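Local atomic coordinates of glycoside hydrolase family 31 (Trueperella pyogenes, PDB entry 5I0F), a protein that degrades cycloalternan, probably hydrolysing its alpha-glucosidic linkages by a retaining mechanism that passes through a covalent glycosyl-enzyme intermediate. Residues P390-D395 with L403-A408; H414-K417 with P423-N426; R669-M672 with L678-P681. All coordinates share one frame; numbering follows the deposited sequence.

Contact 1. Residues P390-D395 with L403-A408; sequences PLQKTD and LAQGNA
Gln392 meets Gln405 amide to amide, and this pairing carries the polar part of the contact. Gln392 NE2 donates to Gln405 OE1 at 3.1 Å, with an N-H...O angle of 159°. The acceptor lies close to the amide plane of Gln392, but the donor stands 40° above the carbonyl plane of Gln405, so the bond is reasonably straight at the hydrogen and off the lone-pair direction at the oxygen. The two side chains cross at about a right angle, and Gln392 OE1 comes to rest 3.6 Å from the methylene carbon Gln405 CG.

Beside the amides the backbones pack closely. They are nearest at Gln392 and Gly406, whose CA atoms are 6.3 Å apart, and Gln392 CG sits 3.8 Å from Gly406 CA, against a helix face that bears no side chain at this point. From there the Gln392 chain turns at chi2 (78°), which carries its amide over to Gln405. The latter reaches out of the helix fully extended, CG anti to the backbone N. At the more exposed end of the contact, the methyl Leu403 CD2 makes a loose van der Waals approach to Asp395 O, 4.2 Å.

In the second shell, Gln405 NE2 is hydrogen-bonded to Gln451 OE1 and Thr339 OG1. These partners would hold the rotation of the Gln405 amide, consistent with OE1 being turned to Gln392. The backbone of Gln392 is itself bonded to Leu435, and its side chain touches Trp448 of helix 442-450.

The loop follows barrel strand 383-388 and leads into helix 400-412, so the contact folds a beta-to-alpha connection of the family 31 TIM barrel back onto the helix it enters, with Asp395 about 9 Å by its side chain from a bound glucose.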
loop_
_atom_site.group_PDB
_atom_site.type_symbol
_atom_site.label_atom_id
_atom_site.label_comp_id
_atom_site.label_asym_id
_atom_site.label_seq_id
_atom_site.Cartn_x
_atom_site.Cartn_y
_atom_site.Cartn_z
ATOM N N PRO A 390 13.048 -1.204 1.512
ATOM C CA PRO A 390 13.817 0.064 1.592
ATOM C C PRO A 390 14.187 0.376 3.045
ATOM O O PRO A 390 13.784 1.404 3.601
ATOM C CB PRO A 390 12.843 1.079 1.021
ATOM C CG PRO A 390 11.493 0.584 1.452
ATOM C CD PRO A 390 11.595 -0.921 1.625
ATOM N N LEU A 391 14.916 -0.559 3.643
ATOM C CA LEU A 391 15.374 -0.510 5.027
ATOM C C LEU A 391 16.739 -1.195 5.131
ATOM O O LEU A 391 17.053 -2.099 4.360
ATOM C CB LEU A 391 14.405 -1.192 5.989
ATOM C CG LEU A 391 13.033 -0.505 6.181
ATOM C CD1 LEU A 391 12.080 -1.393 6.965
ATOM C CD2 LEU A 391 13.191 0.844 6.877
ATOM N N GLN A 392 17.533 -0.765 6.107
ATOM C CA GLN A 392 18.850 -1.341 6.337
ATOM C C GLN A 392 18.858 -1.751 7.796
ATOM O O GLN A 392 18.874 -0.873 8.683
ATOM C CB GLN A 392 19.942 -0.317 6.065
ATOM C CG GLN A 392 21.358 -0.853 6.268
ATOM C CD GLN A 392 21.851 -1.723 5.120
ATOM O OE1 GLN A 392 21.808 -1.318 3.960
ATOM N NE2 GLN A 392 22.358 -2.898 5.443
ATOM N N LYS A 393 18.818 -3.055 8.045
ATOM C CA LYS A 393 18.807 -3.560 9.417
ATOM C C LYS A 393 20.018 -3.050 10.196
ATOM O O LYS A 393 21.085 -2.842 9.631
ATOM C CB LYS A 393 18.815 -5.080 9.463
ATOM C CG LYS A 393 17.555 -5.782 8.988
ATOM C CD LYS A 393 17.776 -7.291 9.007
ATOM C CE LYS A 393 16.464 -8.062 8.907
ATOM N NZ LYS A 393 16.635 -9.535 9.044
ATOM N N THR A 394 19.831 -2.881 11.500
ATOM C CA THR A 394 20.900 -2.534 12.417
ATOM C C THR A 394 20.901 -3.443 13.668
ATOM O O THR A 394 21.269 -2.989 14.737
ATOM C CB THR A 394 20.754 -1.071 12.889
ATOM O OG1 THR A 394 19.498 -0.920 13.557
ATOM C CG2 THR A 394 20.806 -0.112 11.716
ATOM N N ASP A 395 20.517 -4.708 13.546
ATOM C CA ASP A 395 20.570 -5.644 14.703
ATOM C C ASP A 395 22.021 -5.704 15.213
ATOM O O ASP A 395 22.977 -5.681 14.425
ATOM C CB ASP A 395 20.153 -7.098 14.367
ATOM C CG ASP A 395 18.853 -7.226 13.536
ATOM O OD1 ASP A 395 18.327 -6.227 12.992
ATOM O OD2 ASP A 395 18.369 -8.382 13.414
ATOM N N LEU A 403 26.934 -4.739 8.810
ATOM C CA LEU A 403 27.318 -3.603 9.638
ATOM C C LEU A 403 28.060 -2.556 8.836
ATOM O O LEU A 403 27.771 -1.391 8.975
ATOM C CB LEU A 403 28.180 -4.023 10.841
ATOM C CG LEU A 403 27.477 -4.905 11.876
ATOM C CD1 LEU A 403 28.490 -5.469 12.857
ATOM C CD2 LEU A 403 26.391 -4.109 12.600
ATOM N N ALA A 404 29.023 -2.967 8.010
ATOM C CA ALA A 404 29.751 -2.007 7.166
ATOM C C ALA A 404 28.827 -1.317 6.149
ATOM O O ALA A 404 28.951 -0.122 5.907
ATOM C CB ALA A 404 30.924 -2.675 6.471
ATOM N N GLN A 405 27.905 -2.073 5.550
ATOM C CA GLN A 405 26.931 -1.490 4.624
ATOM C C GLN A 405 26.068 -0.400 5.287
ATOM O O GLN A 405 25.862 0.657 4.707
ATOM C CB GLN A 405 26.055 -2.588 4.025
ATOM C CG GLN A 405 25.173 -2.112 2.880
ATOM C CD GLN A 405 24.410 -3.276 2.271
ATOM O OE1 GLN A 405 23.888 -4.123 2.995
ATOM N NE2 GLN A 405 24.397 -3.350 0.940
ATOM N N GLY A 406 25.612 -0.638 6.512
ATOM C CA GLY A 406 24.855 0.376 7.270
ATOM C C GLY A 406 25.684 1.589 7.641
ATOM O O GLY A 406 25.209 2.716 7.546
ATOM N N ASN A 407 26.937 1.366 8.036
ATOM C CA ASN A 407 27.844 2.493 8.325
ATOM C C ASN A 407 28.114 3.335 7.085
ATOM O O ASN A 407 28.163 4.531 7.177
ATOM C CB ASN A 407 29.155 2.003 8.916
ATOM C CG ASN A 407 29.036 1.654 10.388
ATOM O OD1 ASN A 407 28.027 1.937 11.037
ATOM N ND2 ASN A 407 30.095 1.074 10.934
ATOM N N ALA A 408 28.257 2.686 5.925
ATOM C CA ALA A 408 28.474 3.394 4.660
ATOM C C ALA A 408 27.217 4.169 4.226
ATOM O O ALA A 408 27.311 5.287 3.736
ATOM C CB ALA A 408 28.922 2.421 3.571
#

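Contact 2. Residues H414-K417 with P423-N426; sequences HVVK and PYKN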
loop_
_atom_site.group_PDB
_atom_site.type_symbol
_atom_site.label_atom_id
_atom_site.label_comp_id
_atom_site.label_asym_id
_atom_site.label_seq_id
_atom_site.Cartn_x
_atom_site.Cartn_y
_atom_site.Cartn_z
ATOM N N HIS A 414 22.852 9.758 2.757
ATOM C CA HIS A 414 21.618 9.422 2.081
ATOM C C HIS A 414 20.707 8.559 2.960
ATOM O O HIS A 414 20.256 7.482 2.530
ATOM C CB HIS A 414 21.913 8.721 0.737
ATOM C CG HIS A 414 22.787 9.519 -0.187
ATOM N ND1 HIS A 414 22.515 10.826 -0.528
ATOM C CD2 HIS A 414 23.920 9.187 -0.852
ATOM C CE1 HIS A 414 23.445 11.268 -1.356
ATOM N NE2 HIS A 414 24.302 10.288 -1.581
ATOM N N VAL A 415 20.372 9.067 4.154
ATOM C CA VAL A 415 19.435 8.393 5.075
ATOM C C VAL A 415 18.366 9.373 5.489
ATOM O O VAL A 415 18.662 10.552 5.698
ATOM C CB VAL A 415 20.102 7.860 6.381
ATOM C CG1 VAL A 415 20.872 6.601 6.109
ATOM C CG2 VAL A 415 20.995 8.920 7.056
ATOM N N VAL A 416 17.127 8.916 5.613
ATOM C CA VAL A 416 16.079 9.762 6.233
ATOM C C VAL A 416 16.538 10.154 7.658
ATOM O O VAL A 416 17.056 9.314 8.394
ATOM C CB VAL A 416 14.704 9.074 6.258
ATOM C CG1 VAL A 416 13.640 9.997 6.853
ATOM C CG2 VAL A 416 14.301 8.677 4.834
ATOM N N LYS A 417 16.371 11.427 8.023
ATOM C CA LYS A 417 16.846 11.930 9.315
ATOM C C LYS A 417 15.744 12.361 10.264
ATOM O O LYS A 417 14.701 12.800 9.839
ATOM C CB LYS A 417 17.825 13.074 9.065
ATOM C CG LYS A 417 19.120 12.531 8.502
ATOM C CD LYS A 417 20.077 13.589 8.004
ATOM C CE LYS A 417 21.174 12.913 7.205
ATOM N NZ LYS A 417 22.384 13.747 7.214
ATOM N N PRO A 423 20.165 9.629 12.243
ATOM C CA PRO A 423 19.348 8.848 11.308
ATOM C C PRO A 423 17.996 8.421 11.874
ATOM O O PRO A 423 17.901 8.022 13.043
ATOM C CB PRO A 423 20.216 7.623 11.022
ATOM C CG PRO A 423 21.621 8.058 11.356
ATOM C CD PRO A 423 21.443 8.944 12.544
ATOM N N TYR A 424 16.965 8.455 11.025
ATOM C CA TYR A 424 15.657 7.923 11.390
ATOM C C TYR A 424 15.809 6.440 11.701
ATOM O O TYR A 424 16.425 5.703 10.925
ATOM C CB TYR A 424 14.623 8.139 10.261
ATOM C CG TYR A 424 13.266 7.455 10.506
ATOM C CD1 TYR A 424 12.414 7.888 11.524
ATOM C CD2 TYR A 424 12.848 6.364 9.715
ATOM C CE1 TYR A 424 11.170 7.277 11.749
ATOM C CE2 TYR A 424 11.620 5.737 9.932
ATOM C CZ TYR A 424 10.786 6.190 10.948
ATOM O OH TYR A 424 9.586 5.562 11.172
ATOM N N LYS A 425 15.281 6.013 12.842
ATOM C CA LYS A 425 15.203 4.588 13.189
ATOM C C LYS A 425 13.755 4.142 13.087
ATOM O O LYS A 425 12.878 4.736 13.728
ATOM C CB LYS A 425 15.712 4.333 14.600
ATOM C CG LYS A 425 17.132 4.799 14.848
ATOM C CD LYS A 425 18.122 3.973 14.051
ATOM C CE LYS A 425 19.565 4.400 14.322
ATOM N NZ LYS A 425 19.915 4.510 15.759
ATOM N N ASN A 426 13.494 3.107 12.282
ATOM C CA ASN A 426 12.118 2.730 11.969
ATOM C C ASN A 426 11.263 2.526 13.219
ATOM O O ASN A 426 11.643 1.765 14.098
ATOM C CB ASN A 426 12.086 1.482 11.075
ATOM C CG ASN A 426 10.688 1.037 10.736
ATOM O OD1 ASN A 426 9.752 1.841 10.694
ATOM N ND2 ASN A 426 10.532 -0.257 10.474
HETATM O O HOH W 1 17.319 6.396 8.439
#
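Val416 CG1 is anti to its own N (chi1 -178°), and Tyr424 CG likewise (chi1 173°); with the backbones paired as they are here, these torsions leave the two side chains side by side, pointing the same way. The result is a methyl-to-methylene contact, Val416 CG1 to Tyr424 CB at 4.0 Å, with the valine methyl oblique to the phenol ring. Beside it, Val415 CG2 packs on the ring carbon Pro423 CB at 4.2 Å.

The polar link runs through the backbone. Tyr424 N donates to Val416 O at 2.8 Å and 168°, a short and nearly straight bond. Tyr424 CB lies 3.3 Å from the same oxygen. A water sits between Val416 O (2.9 Å) and Tyr424 O (2.7 Å) and can donate to either, but other acceptors compete for its protons, so Tyr424 N is the assured donor to Val416 O.

With Lys417 and Pro423 forming a single bridge, their CA atoms 4.4 Å apart, this is an irregular loop turned back on itself through one beta bridge, within the TIM-barrel domain, in the connection between helix 400-412 and helix 442-450. The helix side is met by Val415, which touches Leu409, and by Pro423, which touches Ile410. Beyond the ring, Tyr424 OH is hydrogen-bonded to His471 O and to the backbone N of Arg427 and Trp473, which fixes the far end of the phenol.

Contact 3. Residues R669-M672 with L678-P681; sequences RQYM and LINP
Tyr671 and Ile679 face each other as a hydrogen-bonded antiparallel pair, and the tyrosine can be followed outward. Beyond CB, CG stands between the backbone N and the carbonyl carbon (chi1 62°), which lays the ring across Ile679. At the near end of the ring, CD1 is 4.1 Å from the backbone oxygen Ile679 O, and CD2 lies near Ile679 CG1. Farther out, CE1 meets Pro681 CD at 3.9 Å, while CE2 on the other side meets Ile679 CG1 at 3.6 Å. Ile679 CB, close to CZ, sits over one face as a CH-pi contact, 3.9 Å from the ring centroid and 20° off its normal. At the tip, OH touches Ile679 CG2.

The backbones pair in both directions: Ile679 N donates to Tyr671 O at 2.8 Å, and Tyr671 N to Ile679 O at 3.1 Å. Met672 and Leu678, the next pair, are non-hydrogen-bonded, with Met672 SD against Leu678 CD1 at 3.7 Å on the other face of the sheet. Past the strand ends, a water can donate to Arg669 O or Pro681 O, where other acceptors compete.

Within these segments two backbone bonds join the hairpin strands of the C-terminal domain. Tyr671 OH is hydrogen-bonded to Phe584 O, a buried polar partner in the TIM-barrel range, so the tyrosine links hairpin to barrel while its ring packs on aliphatic carbons.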
loop_
_atom_site.group_PDB
_atom_site.type_symbol
_atom_site.label_atom_id
_atom_site.label_comp_id
_atom_site.label_asym_id
_atom_site.label_seq_id
_atom_site.Cartn_x
_atom_site.Cartn_y
_atom_site.Cartn_z
ATOM N N ARG A 669 -18.841 -5.539 -8.370
ATOM C CA ARG A 669 -17.725 -6.490 -8.563
ATOM C C ARG A 669 -17.760 -7.229 -9.916
ATOM O O ARG A 669 -17.072 -8.250 -10.089
ATOM C CB ARG A 669 -17.608 -7.451 -7.368
ATOM C CG ARG A 669 -17.086 -6.765 -6.109
ATOM C CD ARG A 669 -16.781 -7.754 -4.992
ATOM N NE ARG A 669 -18.013 -8.455 -4.638
ATOM C CZ ARG A 669 -18.875 -8.106 -3.671
ATOM N NH1 ARG A 669 -19.986 -8.819 -3.503
ATOM N NH2 ARG A 669 -18.639 -7.072 -2.859
ATOM N N GLN A 670 -18.540 -6.735 -10.876
ATOM C CA GLN A 670 -18.256 -7.047 -12.288
ATOM C C GLN A 670 -17.431 -5.922 -12.852
ATOM O O GLN A 670 -17.482 -4.795 -12.365
ATOM C CB GLN A 670 -19.476 -7.316 -13.194
ATOM C CG GLN A 670 -20.834 -6.909 -12.707
ATOM C CD GLN A 670 -21.967 -7.232 -13.675
ATOM O OE1 GLN A 670 -22.811 -8.063 -13.386
ATOM N NE2 GLN A 670 -22.023 -6.517 -14.790
ATOM N N TYR A 671 -16.660 -6.244 -13.882
ATOM C CA TYR A 671 -15.786 -5.275 -14.487
ATOM C C TYR A 671 -15.453 -5.688 -15.913
ATOM O O TYR A 671 -15.593 -6.848 -16.278
ATOM C CB TYR A 671 -14.498 -5.142 -13.653
ATOM C CG TYR A 671 -13.673 -6.403 -13.564
ATOM C CD1 TYR A 671 -13.920 -7.365 -12.571
ATOM C CD2 TYR A 671 -12.643 -6.647 -14.478
ATOM C CE1 TYR A 671 -13.167 -8.530 -12.497
ATOM C CE2 TYR A 671 -11.871 -7.788 -14.403
ATOM C CZ TYR A 671 -12.131 -8.728 -13.414
ATOM O OH TYR A 671 -11.392 -9.897 -13.356
ATOM N N MET A 672 -14.996 -4.715 -16.689
ATOM C CA MET A 672 -14.508 -4.966 -18.021
ATOM C C MET A 672 -13.009 -5.276 -17.927
ATOM O O MET A 672 -12.272 -4.654 -17.132
ATOM C CB MET A 672 -14.764 -3.752 -18.931
ATOM C CG MET A 672 -16.237 -3.369 -19.099
ATOM S SD MET A 672 -17.217 -4.662 -19.889
ATOM C CE MET A 672 -16.435 -4.810 -21.493
ATOM N N LEU A 678 -16.504 -8.699 -20.472
ATOM C CA LEU A 678 -17.147 -8.405 -19.202
ATOM C C LEU A 678 -16.942 -9.608 -18.272
ATOM O O LEU A 678 -17.347 -10.730 -18.621
ATOM C CB LEU A 678 -18.652 -8.144 -19.423
ATOM C CG LEU A 678 -19.496 -7.829 -18.175
ATOM C CD1 LEU A 678 -18.833 -6.782 -17.319
ATOM C CD2 LEU A 678 -20.882 -7.350 -18.574
ATOM N N ILE A 679 -16.323 -9.373 -17.108
ATOM C CA ILE A 679 -15.970 -10.439 -16.174
ATOM C C ILE A 679 -16.828 -10.377 -14.916
ATOM O O ILE A 679 -17.058 -9.296 -14.390
ATOM C CB ILE A 679 -14.494 -10.336 -15.697
ATOM C CG1 ILE A 679 -13.547 -9.895 -16.828
ATOM C CG2 ILE A 679 -14.058 -11.642 -15.034
ATOM C CD1 ILE A 679 -13.545 -10.790 -18.045
ATOM N N ASN A 680 -17.240 -11.522 -14.398
ATOM C CA ASN A 680 -18.015 -11.566 -13.165
ATOM C C ASN A 680 -17.615 -12.745 -12.283
ATOM O O ASN A 680 -18.280 -13.807 -12.315
ATOM C CB ASN A 680 -19.522 -11.564 -13.450
ATOM C CG ASN A 680 -20.352 -11.358 -12.194
ATOM O OD1 ASN A 680 -19.814 -11.038 -11.123
ATOM N ND2 ASN A 680 -21.667 -11.546 -12.309
ATOM N N PRO A 681 -16.529 -12.572 -11.501
ATOM C CA PRO A 681 -16.036 -13.631 -10.605
ATOM C C PRO A 681 -17.097 -14.215 -9.683
ATOM O O PRO A 681 -17.978 -13.483 -9.199
ATOM C CB PRO A 681 -14.964 -12.897 -9.775
ATOM C CG PRO A 681 -14.468 -11.814 -10.682
ATOM C CD PRO A 681 -15.701 -11.339 -11.375
HETATM O O HOH W 2 -17.837 -10.706 -8.614
#

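All three contacts are largely buried, though contact 1 has an exposed residue, Leu403, at its rim. Contacts 1 and 2 are neighbours in the TIM-barrel domain, centres 11 Å apart, and touch through Leu391 CD1 and Asn426 ND2 at 4.0 Å. Helix 400-412 serves both: it forms one side of contact 1 and lies against Val415 and Pro423 of contact 2. Contact 3 belongs to the C-terminal domain, on the opposite side of the chain's centre, about 46 Å from contact 1 between centres. The chemistry follows the setting: amide to amide between loop and helix, one backbone bond plus water in a loop, and paired backbone bonds in a sheet, with an aromatic face packed on aliphatic carbons.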